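Local coordinates for protein mandelate racemase/muconate lactonizing enzyme (Polaromonas sp., PDB 2OG9) that probably catalyses the racemisation of mandelate or a related acid, as a TIM-barrel member of the enolase superfamily, at residues A121-L126 / I295-K300; G180-V185 / M211-Q216; W237-L242 / T263-T268. All coordinates share one frame; numbering follows the deposited sequence.

Contact 1: residues A121-L126 / I295-K300; sequences AFDVAL and ITPFLK
Asp123 and Thr296 carry a buried contact between two helices, where the N-terminal domain of an enolase-superfamily protein meets its TIM-barrel domain. Helix 114-133 brings the aspartate; helix 295-307 of the barrel domain receives it on its first turn. The short helical segments run nearly perpendicular, at 84°, with axes 9.5 Å apart, so one helix presents its flank to the N-terminal end of the other.

The Asp123 carboxylate grips that end with both oxygens. Thr296 N points its N-H almost straight at Asp123 OD2, 2.8 Å away with an angle of 171°, arriving on the syn side and a little out of the carboxylate plane. Ile295 N lies 2.9 Å from the same OD2. A negative group placed here would probably be favoured by the helix dipole. With CG anti to its own backbone N (chi1 -173°), Asp123 reaches outward from its helix to this turn, while Ile95 and Trp99 of helix 95-104 pack against it.

Beside the polar pair, Ile295 CD1 rests on Val124, 4.2 Å from CG1, the one apolar side-chain contact between the segments. The Thr296 hydroxyl has two partners: it takes a hydrogen bond from Trp127 NE1 and gives its own to Asp123, OG1 to OD1 2.7 Å, on the syn lone pair.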
loop_
_atom_site.group_PDB
_atom_site.type_symbol
_atom_site.label_atom_id
_atom_site.label_comp_id
_atom_site.label_asym_id
_atom_site.label_seq_id
_atom_site.Cartn_x
_atom_site.Cartn_y
_atom_site.Cartn_z
ATOM N N ALA A 121 17.446 8.947 34.361
ATOM C CA ALA A 121 17.866 9.848 35.431
ATOM C C ALA A 121 19.324 10.228 35.204
ATOM O O ALA A 121 19.708 11.394 35.379
ATOM C CB ALA A 121 17.702 9.179 36.791
ATOM N N PHE A 122 20.130 9.241 34.806
ATOM C CA PHE A 122 21.548 9.462 34.541
ATOM C C PHE A 122 21.696 10.293 33.270
ATOM O O PHE A 122 22.506 11.213 33.206
ATOM C CB PHE A 122 22.286 8.123 34.347
ATOM C CG PHE A 122 22.276 7.230 35.563
ATOM C CD1 PHE A 122 22.848 7.651 36.758
ATOM C CD2 PHE A 122 21.686 5.969 35.511
ATOM C CE1 PHE A 122 22.831 6.824 37.890
ATOM C CE2 PHE A 122 21.664 5.134 36.637
ATOM C CZ PHE A 122 22.238 5.566 37.828
ATOM N N ASP A 123 20.905 9.950 32.259
ATOM C CA ASP A 123 20.936 10.644 30.978
ATOM C C ASP A 123 20.675 12.139 31.155
ATOM O O ASP A 123 21.383 12.970 30.586
ATOM C CB ASP A 123 19.883 10.042 30.042
ATOM C CG ASP A 123 19.966 10.596 28.636
ATOM O OD1 ASP A 123 20.891 10.211 27.891
ATOM O OD2 ASP A 123 19.097 11.413 28.267
ATOM N N VAL A 124 19.664 12.485 31.945
ATOM C CA VAL A 124 19.354 13.895 32.156
ATOM C C VAL A 124 20.522 14.592 32.847
ATOM O O VAL A 124 20.906 15.709 32.485
ATOM C CB VAL A 124 18.081 14.070 33.007
ATOM C CG1 VAL A 124 17.846 15.548 33.285
ATOM C CG2 VAL A 124 16.879 13.494 32.269
ATOM N N ALA A 125 21.090 13.923 33.840
ATOM C CA ALA A 125 22.219 14.474 34.573
ATOM C C ALA A 125 23.394 14.738 33.623
ATOM O O ALA A 125 24.062 15.766 33.727
ATOM C CB ALA A 125 22.631 13.507 35.688
ATOM N N LEU A 126 23.643 13.821 32.691
ATOM C CA LEU A 126 24.746 13.999 31.744
ATOM C C LEU A 126 24.501 15.214 30.850
ATOM O O LEU A 126 25.431 15.968 30.540
ATOM C CB LEU A 126 24.929 12.744 30.879
ATOM C CG LEU A 126 25.525 11.522 31.590
ATOM C CD1 LEU A 126 25.529 10.313 30.664
ATOM C CD2 LEU A 126 26.943 11.851 32.034
ATOM N N ILE A 295 16.446 12.557 28.058
ATOM C CA ILE A 295 16.544 13.519 26.971
ATOM C C ILE A 295 16.989 12.875 25.656
ATOM O O ILE A 295 16.493 13.234 24.585
ATOM C CB ILE A 295 17.532 14.647 27.351
ATOM C CG1 ILE A 295 16.942 15.471 28.503
ATOM C CG2 ILE A 295 17.837 15.510 26.132
ATOM C CD1 ILE A 295 17.930 16.439 29.172
ATOM N N THR A 296 17.912 11.922 25.740
ATOM C CA THR A 296 18.416 11.255 24.546
ATOM C C THR A 296 17.282 10.614 23.731
ATOM O O THR A 296 17.149 10.899 22.540
ATOM C CB THR A 296 19.513 10.223 24.912
ATOM O OG1 THR A 296 20.699 10.924 25.331
ATOM C CG2 THR A 296 19.851 9.338 23.719
ATOM N N PRO A 297 16.457 9.745 24.347
ATOM C CA PRO A 297 15.378 9.166 23.529
ATOM C C PRO A 297 14.313 10.206 23.164
ATOM O O PRO A 297 13.685 10.124 22.106
ATOM C CB PRO A 297 14.840 8.018 24.396
ATOM C CG PRO A 297 15.264 8.386 25.801
ATOM C CD PRO A 297 16.625 9.002 25.607
ATOM N N PHE A 298 14.130 11.198 24.033
ATOM C CA PHE A 298 13.163 12.265 23.776
ATOM C C PHE A 298 13.542 13.016 22.494
ATOM O O PHE A 298 12.677 13.355 21.690
ATOM C CB PHE A 298 13.121 13.254 24.950
ATOM C CG PHE A 298 12.108 14.360 24.781
ATOM C CD1 PHE A 298 10.881 14.303 25.435
ATOM C CD2 PHE A 298 12.376 15.449 23.958
ATOM C CE1 PHE A 298 9.938 15.316 25.273
ATOM C CE2 PHE A 298 11.434 16.464 23.789
ATOM C CZ PHE A 298 10.218 16.395 24.447
ATOM N N LEU A 299 14.831 13.282 22.303
ATOM C CA LEU A 299 15.274 13.994 21.109
ATOM C C LEU A 299 15.005 13.173 19.852
ATOM O O LEU A 299 14.678 13.726 18.803
ATOM C CB LEU A 299 16.764 14.334 21.205
ATOM C CG LEU A 299 17.115 15.339 22.304
ATOM C CD1 LEU A 299 18.607 15.572 22.312
ATOM C CD2 LEU A 299 16.364 16.649 22.070
ATOM N N LYS A 300 15.147 11.856 19.949
ATOM C CA LYS A 300 14.883 11.004 18.792
ATOM C C LYS A 300 13.398 11.087 18.448
ATOM O O LYS A 300 13.019 11.148 17.278
ATOM C CB LYS A 300 15.286 9.557 19.094
ATOM C CG LYS A 300 16.784 9.401 19.324
ATOM C CD LYS A 300 17.156 8.002 19.781
ATOM C CE LYS A 300 18.664 7.892 20.002
ATOM N NZ LYS A 300 19.050 6.576 20.588
#

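Contact 2: residues G180-V185 / M211-Q216; sequences GIKLKV and MVDANQ
Lys182, Leu183 and Lys184 pair in register with Met211, Val212 and Asp213 as neighbouring parallel strands of the TIM barrel, the two strands of a beta-alpha-beta unit whose crossover is helix 190-204. The short strand segments are twisted against each other by 33°. Four backbone bonds hold them in the staggered pattern of a parallel pair: Met211 N to Ile181 O, Leu183 N to Met211 O (2.7 Å), Asp213 N to Leu183 O, and Val185 N to Asp213 O, the last nearly straight at 173°.

Leu183 and Val212 face the helical layer, Leu183 meeting Val197 and Val200 of helix 190-204. Just past the strand, Val185 joins them: its CG2 lies 4.0 Å from both Val212 CB and Ala214 CB.

Lys182, Lys184, Met211 and Asp213 share the inner face of the barrel. Lys182 leaves its strand with CG anti to the backbone N and lays CB across selenomethionine Met211, 3.6 Å from its CG. Bends at chi3 and chi4 then bring the amine forward along the strand to Asp213: NZ to OD2 is a 2.9 Å salt bridge, using the anti lone pair of that oxygen. Glu239 gives Lys182 a second, long and weak ion-pair partner. The other carboxylate oxygen turns toward the chain ahead, Asp213 OD1 accepting from Asn215 N at 3.0 Å in an Asx turn, so Asp213 is held from two directions. Lys184 runs alongside it, with NZ 5.6 Å from OD2 and no direct pairing.

Two lysines separated by one residue, next to an aspartate at the following strand end, match the Lys-X-Lys and first metal-ligand positions of relatives such as mandelate racemase, consistent with an enolase-superfamily active site.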
loop_
_atom_site.group_PDB
_atom_site.type_symbol
_atom_site.label_atom_id
_atom_site.label_comp_id
_atom_site.label_asym_id
_atom_site.label_seq_id
_atom_site.Cartn_x
_atom_site.Cartn_y
_atom_site.Cartn_z
ATOM N N GLY A 180 -3.678 29.079 29.150
ATOM C CA GLY A 180 -4.748 28.174 28.771
ATOM C C GLY A 180 -5.204 27.317 29.933
ATOM O O GLY A 180 -4.505 27.211 30.943
ATOM N N ILE A 181 -6.369 26.690 29.779
ATOM C CA ILE A 181 -6.947 25.843 30.821
ATOM C C ILE A 181 -7.274 24.434 30.321
ATOM O O ILE A 181 -7.979 24.273 29.329
ATOM C CB ILE A 181 -8.269 26.463 31.358
ATOM C CG1 ILE A 181 -8.013 27.867 31.914
ATOM C CG2 ILE A 181 -8.882 25.558 32.407
ATOM C CD1 ILE A 181 -7.093 27.906 33.118
ATOM N N LYS A 182 -6.764 23.410 31.000
ATOM C CA LYS A 182 -7.081 22.043 30.605
ATOM C C LYS A 182 -8.110 21.491 31.583
ATOM O O LYS A 182 -7.881 21.479 32.790
ATOM C CB LYS A 182 -5.835 21.152 30.606
ATOM C CG LYS A 182 -6.147 19.709 30.211
ATOM C CD LYS A 182 -4.927 18.984 29.661
ATOM C CE LYS A 182 -3.910 18.660 30.736
ATOM N NZ LYS A 182 -4.247 17.424 31.488
ATOM N N LEU A 183 -9.248 21.046 31.061
ATOM C CA LEU A 183 -10.307 20.506 31.905
ATOM C C LEU A 183 -10.354 18.986 31.851
ATOM O O LEU A 183 -10.271 18.387 30.778
ATOM C CB LEU A 183 -11.668 21.060 31.479
ATOM C CG LEU A 183 -11.857 22.579 31.498
ATOM C CD1 LEU A 183 -13.218 22.924 30.915
ATOM C CD2 LEU A 183 -11.730 23.102 32.922
ATOM N N LYS A 184 -10.485 18.369 33.020
ATOM C CA LYS A 184 -10.567 16.920 33.105
ATOM C C LYS A 184 -11.987 16.490 32.759
ATOM O O LYS A 184 -12.956 17.052 33.274
ATOM C CB LYS A 184 -10.226 16.448 34.518
ATOM C CG LYS A 184 -8.784 16.680 34.936
ATOM C CD LYS A 184 -7.830 15.755 34.196
ATOM C CE LYS A 184 -6.407 15.907 34.714
ATOM N NZ LYS A 184 -6.337 15.685 36.188
ATOM N N VAL A 185 -12.104 15.505 31.872
ATOM C CA VAL A 185 -13.403 14.977 31.468
ATOM C C VAL A 185 -13.283 13.460 31.428
ATOM O O VAL A 185 -12.281 12.907 31.873
ATOM C CB VAL A 185 -13.824 15.489 30.067
ATOM C CG1 VAL A 185 -13.963 17.004 30.087
ATOM C CG2 VAL A 185 -12.803 15.055 29.015
HETATM N N MSE A 211 -8.658 23.211 26.631
HETATM C CA MSE A 211 -8.390 21.843 26.197
HETATM C C MSE A 211 -9.007 20.886 27.202
HETATM O O MSE A 211 -9.252 21.262 28.341
HETATM C CB MSE A 211 -6.878 21.566 26.068
HETATM C CG MSE A 211 -5.990 22.136 27.162
HETATM SE SE MSE A 211 -5.411 23.940 26.752
HETATM C CE MSE A 211 -3.639 23.594 26.003
ATOM N N VAL A 212 -9.286 19.658 26.778
ATOM C CA VAL A 212 -9.853 18.669 27.686
ATOM C C VAL A 212 -8.995 17.409 27.694
ATOM O O VAL A 212 -8.295 17.108 26.721
ATOM C CB VAL A 212 -11.317 18.304 27.313
ATOM C CG1 VAL A 212 -12.189 19.553 27.342
ATOM C CG2 VAL A 212 -11.369 17.646 25.943
ATOM N N ASP A 213 -9.050 16.681 28.806
ATOM C CA ASP A 213 -8.283 15.455 28.990
ATOM C C ASP A 213 -9.261 14.370 29.439
ATOM O O ASP A 213 -9.839 14.471 30.523
ATOM C CB ASP A 213 -7.227 15.689 30.073
ATOM C CG ASP A 213 -6.217 14.566 30.170
ATOM O OD1 ASP A 213 -6.476 13.457 29.655
ATOM O OD2 ASP A 213 -5.152 14.799 30.782
ATOM N N ALA A 214 -9.447 13.341 28.614
ATOM C CA ALA A 214 -10.379 12.260 28.940
ATOM C C ALA A 214 -9.720 11.105 29.682
ATOM O O ALA A 214 -10.398 10.183 30.137
ATOM C CB ALA A 214 -11.050 11.748 27.668
ATOM N N ASN A 215 -8.396 11.160 29.792
ATOM C CA ASN A 215 -7.616 10.138 30.484
ATOM C C ASN A 215 -7.976 8.691 30.138
ATOM O O ASN A 215 -8.244 7.881 31.031
ATOM C CB ASN A 215 -7.717 10.340 31.999
ATOM C CG ASN A 215 -7.293 11.733 32.429
ATOM O OD1 ASN A 215 -7.975 12.719 32.137
ATOM N ND2 ASN A 215 -6.156 11.824 33.118
ATOM N N GLN A 216 -7.972 8.371 28.846
ATOM C CA GLN A 216 -8.265 7.022 28.364
ATOM C C GLN A 216 -9.586 6.449 28.873
ATOM O O GLN A 216 -9.732 5.232 28.960
ATOM C CB GLN A 216 -7.142 6.057 28.772
ATOM C CG GLN A 216 -5.726 6.519 28.460
ATOM C CD GLN A 216 -4.676 5.487 28.848
ATOM O OE1 GLN A 216 -4.629 4.392 28.291
ATOM N NE2 GLN A 216 -3.830 5.834 29.812
#

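Contact 3: residues W237-L242 / T263-T268; sequences WIEEPL and TGEMLT
Glu239 and Glu240, at the C-terminal end of one TIM-barrel strand, meet Thr263 and Glu265, at and just beyond the end of the next. Carboxylates dominate. Glu239, extended from CG outward, and Glu265 cross at about a right angle with their planes 52° apart, and Glu239 OE2 comes within 2.5 Å of Glu265 OE2. Asp213 brings a third acid close to Glu239. In relatives such as mandelate racemase three acids at these strand ends hold a magnesium ion, so the cluster is consistent with a metal site; a calcium ion seen in this crystal is bound at Ala254 and Phe257, and the side chain of Thr263 is about 12 Å from a bound calcium.

Thr263 OG1 donates a hydrogen bond to Glu240 OE2 at 2.9 Å, approaching from above the carboxylate plane. Within the first segment, Trp237 NE1 gives Glu239 OE1 a weak bond.

The remaining touches are carbon to oxygen. Glu265 CG sits between its own backbone N and carbonyl carbon (chi1 63°), turning the chain toward Glu240, whose CG lies 3.3 Å from Glu265 OE2. Glu240 OE1, buried with no polar partner in the model, ends 3.2 Å from CG of selenomethionine Met266.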
loop_
_atom_site.group_PDB
_atom_site.type_symbol
_atom_site.label_atom_id
_atom_site.label_comp_id
_atom_site.label_asym_id
_atom_site.label_seq_id
_atom_site.Cartn_x
_atom_site.Cartn_y
_atom_site.Cartn_z
ATOM N N TRP A 237 -7.205 21.068 22.033
ATOM C CA TRP A 237 -7.075 19.642 21.779
ATOM C C TRP A 237 -7.938 18.799 22.705
ATOM O O TRP A 237 -8.465 19.290 23.706
ATOM C CB TRP A 237 -5.606 19.185 21.899
ATOM C CG TRP A 237 -5.022 19.193 23.296
ATOM C CD1 TRP A 237 -5.498 18.535 24.402
ATOM C CD2 TRP A 237 -3.817 19.848 23.715
ATOM N NE1 TRP A 237 -4.661 18.742 25.475
ATOM C CE2 TRP A 237 -3.624 19.543 25.081
ATOM C CE3 TRP A 237 -2.880 20.661 23.064
ATOM C CZ2 TRP A 237 -2.526 20.026 25.810
ATOM C CZ3 TRP A 237 -1.789 21.141 23.791
ATOM C CH2 TRP A 237 -1.624 20.821 25.147
ATOM N N ILE A 238 -8.103 17.536 22.326
ATOM C CA ILE A 238 -8.829 16.556 23.120
ATOM C C ILE A 238 -7.730 15.540 23.415
ATOM O O ILE A 238 -7.213 14.884 22.509
ATOM C CB ILE A 238 -9.977 15.912 22.323
ATOM C CG1 ILE A 238 -11.079 16.958 22.083
ATOM C CG2 ILE A 238 -10.516 14.693 23.085
ATOM C CD1 ILE A 238 -12.239 16.470 21.224
ATOM N N GLU A 239 -7.368 15.435 24.688
ATOM C CA GLU A 239 -6.280 14.572 25.137
ATOM C C GLU A 239 -6.679 13.177 25.623
ATOM O O GLU A 239 -7.626 13.020 26.395
ATOM C CB GLU A 239 -5.524 15.319 26.243
ATOM C CG GLU A 239 -4.267 14.662 26.777
ATOM C CD GLU A 239 -3.588 15.542 27.816
ATOM O OE1 GLU A 239 -3.675 16.780 27.679
ATOM O OE2 GLU A 239 -2.963 15.011 28.757
ATOM N N GLU A 240 -5.936 12.173 25.165
ATOM C CA GLU A 240 -6.162 10.782 25.546
ATOM C C GLU A 240 -7.622 10.342 25.527
ATOM O O GLU A 240 -8.134 9.829 26.522
ATOM C CB GLU A 240 -5.584 10.537 26.942
ATOM C CG GLU A 240 -4.071 10.458 26.995
ATOM C CD GLU A 240 -3.539 9.124 26.505
ATOM O OE1 GLU A 240 -2.612 8.588 27.153
ATOM O OE2 GLU A 240 -4.044 8.612 25.475
ATOM N N PRO A 241 -8.315 10.530 24.395
ATOM C CA PRO A 241 -9.718 10.113 24.352
ATOM C C PRO A 241 -9.885 8.599 24.472
ATOM O O PRO A 241 -10.907 8.120 24.961
ATOM C CB PRO A 241 -10.193 10.648 23.004
ATOM C CG PRO A 241 -8.935 10.569 22.156
ATOM C CD PRO A 241 -7.890 11.107 23.108
ATOM N N LEU A 242 -8.868 7.854 24.046
ATOM C CA LEU A 242 -8.908 6.390 24.074
ATOM C C LEU A 242 -7.713 5.781 24.797
ATOM O O LEU A 242 -6.835 6.496 25.272
ATOM C CB LEU A 242 -8.920 5.854 22.646
ATOM C CG LEU A 242 -10.060 6.316 21.737
ATOM C CD1 LEU A 242 -9.746 5.933 20.297
ATOM C CD2 LEU A 242 -11.368 5.693 22.203
ATOM N N THR A 263 -2.000 12.817 22.335
ATOM C CA THR A 263 -1.764 11.571 23.047
ATOM C C THR A 263 -0.271 11.262 23.102
ATOM O O THR A 263 0.532 11.945 22.463
ATOM C CB THR A 263 -2.512 10.404 22.365
ATOM O OG1 THR A 263 -2.386 9.223 23.168
ATOM C CG2 THR A 263 -1.944 10.141 20.981
ATOM N N GLY A 264 0.094 10.249 23.884
ATOM C CA GLY A 264 1.488 9.856 23.994
ATOM C C GLY A 264 2.100 9.933 25.382
ATOM O O GLY A 264 3.160 9.356 25.625
ATOM N N GLU A 265 1.436 10.630 26.302
ATOM C CA GLU A 265 1.957 10.786 27.657
ATOM C C GLU A 265 2.204 9.472 28.394
ATOM O O GLU A 265 3.038 9.415 29.294
ATOM C CB GLU A 265 1.017 11.670 28.492
ATOM C CG GLU A 265 -0.373 11.081 28.695
ATOM C CD GLU A 265 -1.349 12.057 29.331
ATOM O OE1 GLU A 265 -1.306 12.241 30.568
ATOM O OE2 GLU A 265 -2.162 12.647 28.587
HETATM N N MSE A 266 1.500 8.412 28.010
HETATM C CA MSE A 266 1.664 7.120 28.680
HETATM C C MSE A 266 2.775 6.235 28.121
HETATM O O MSE A 266 3.206 5.280 28.775
HETATM C CB MSE A 266 0.351 6.333 28.629
HETATM C CG MSE A 266 -0.820 7.028 29.295
HETATM SE SE MSE A 266 -0.434 7.429 31.146
HETATM C CE MSE A 266 -0.389 5.611 31.820
ATOM N N LEU A 267 3.234 6.551 26.915
ATOM C CA LEU A 267 4.259 5.757 26.248
ATOM C C LEU A 267 5.616 5.825 26.949
ATOM O O LEU A 267 5.966 6.843 27.541
ATOM C CB LEU A 267 4.362 6.195 24.780
ATOM C CG LEU A 267 3.002 6.178 24.062
ATOM C CD1 LEU A 267 3.179 6.477 22.580
ATOM C CD2 LEU A 267 2.339 4.813 24.253
ATOM N N THR A 268 6.378 4.736 26.874
ATOM C CA THR A 268 7.670 4.674 27.550
ATOM C C THR A 268 8.901 4.414 26.690
ATOM O O THR A 268 9.938 4.010 27.212
ATOM C CB THR A 268 7.638 3.603 28.667
ATOM O OG1 THR A 268 7.318 2.326 28.098
ATOM C CG2 THR A 268 6.587 3.950 29.702
#

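Overall arrangement
Along the chain, the N-terminal half of contact 1 comes first, then all of contact 2, then contact 3, and finally 295-300. Contacts 2 and 3 are close, with centres 11 Å apart, and share the parallel barrel sheet: strand 210-213 is flanked by 181-184 and 238-239, and 261-263 follows. They touch directly, Val212 O with Glu239 N at 2.8 Å and Gln216 N with Glu240 O at 2.7 Å, both probable hydrogen bonds. Contact 1 lies about 28 Å from contact 2 and 21 Å from contact 3, centre to centre. It joins the N-terminal domain to the barrel, whereas the other two build the probable active-site end of the barrel.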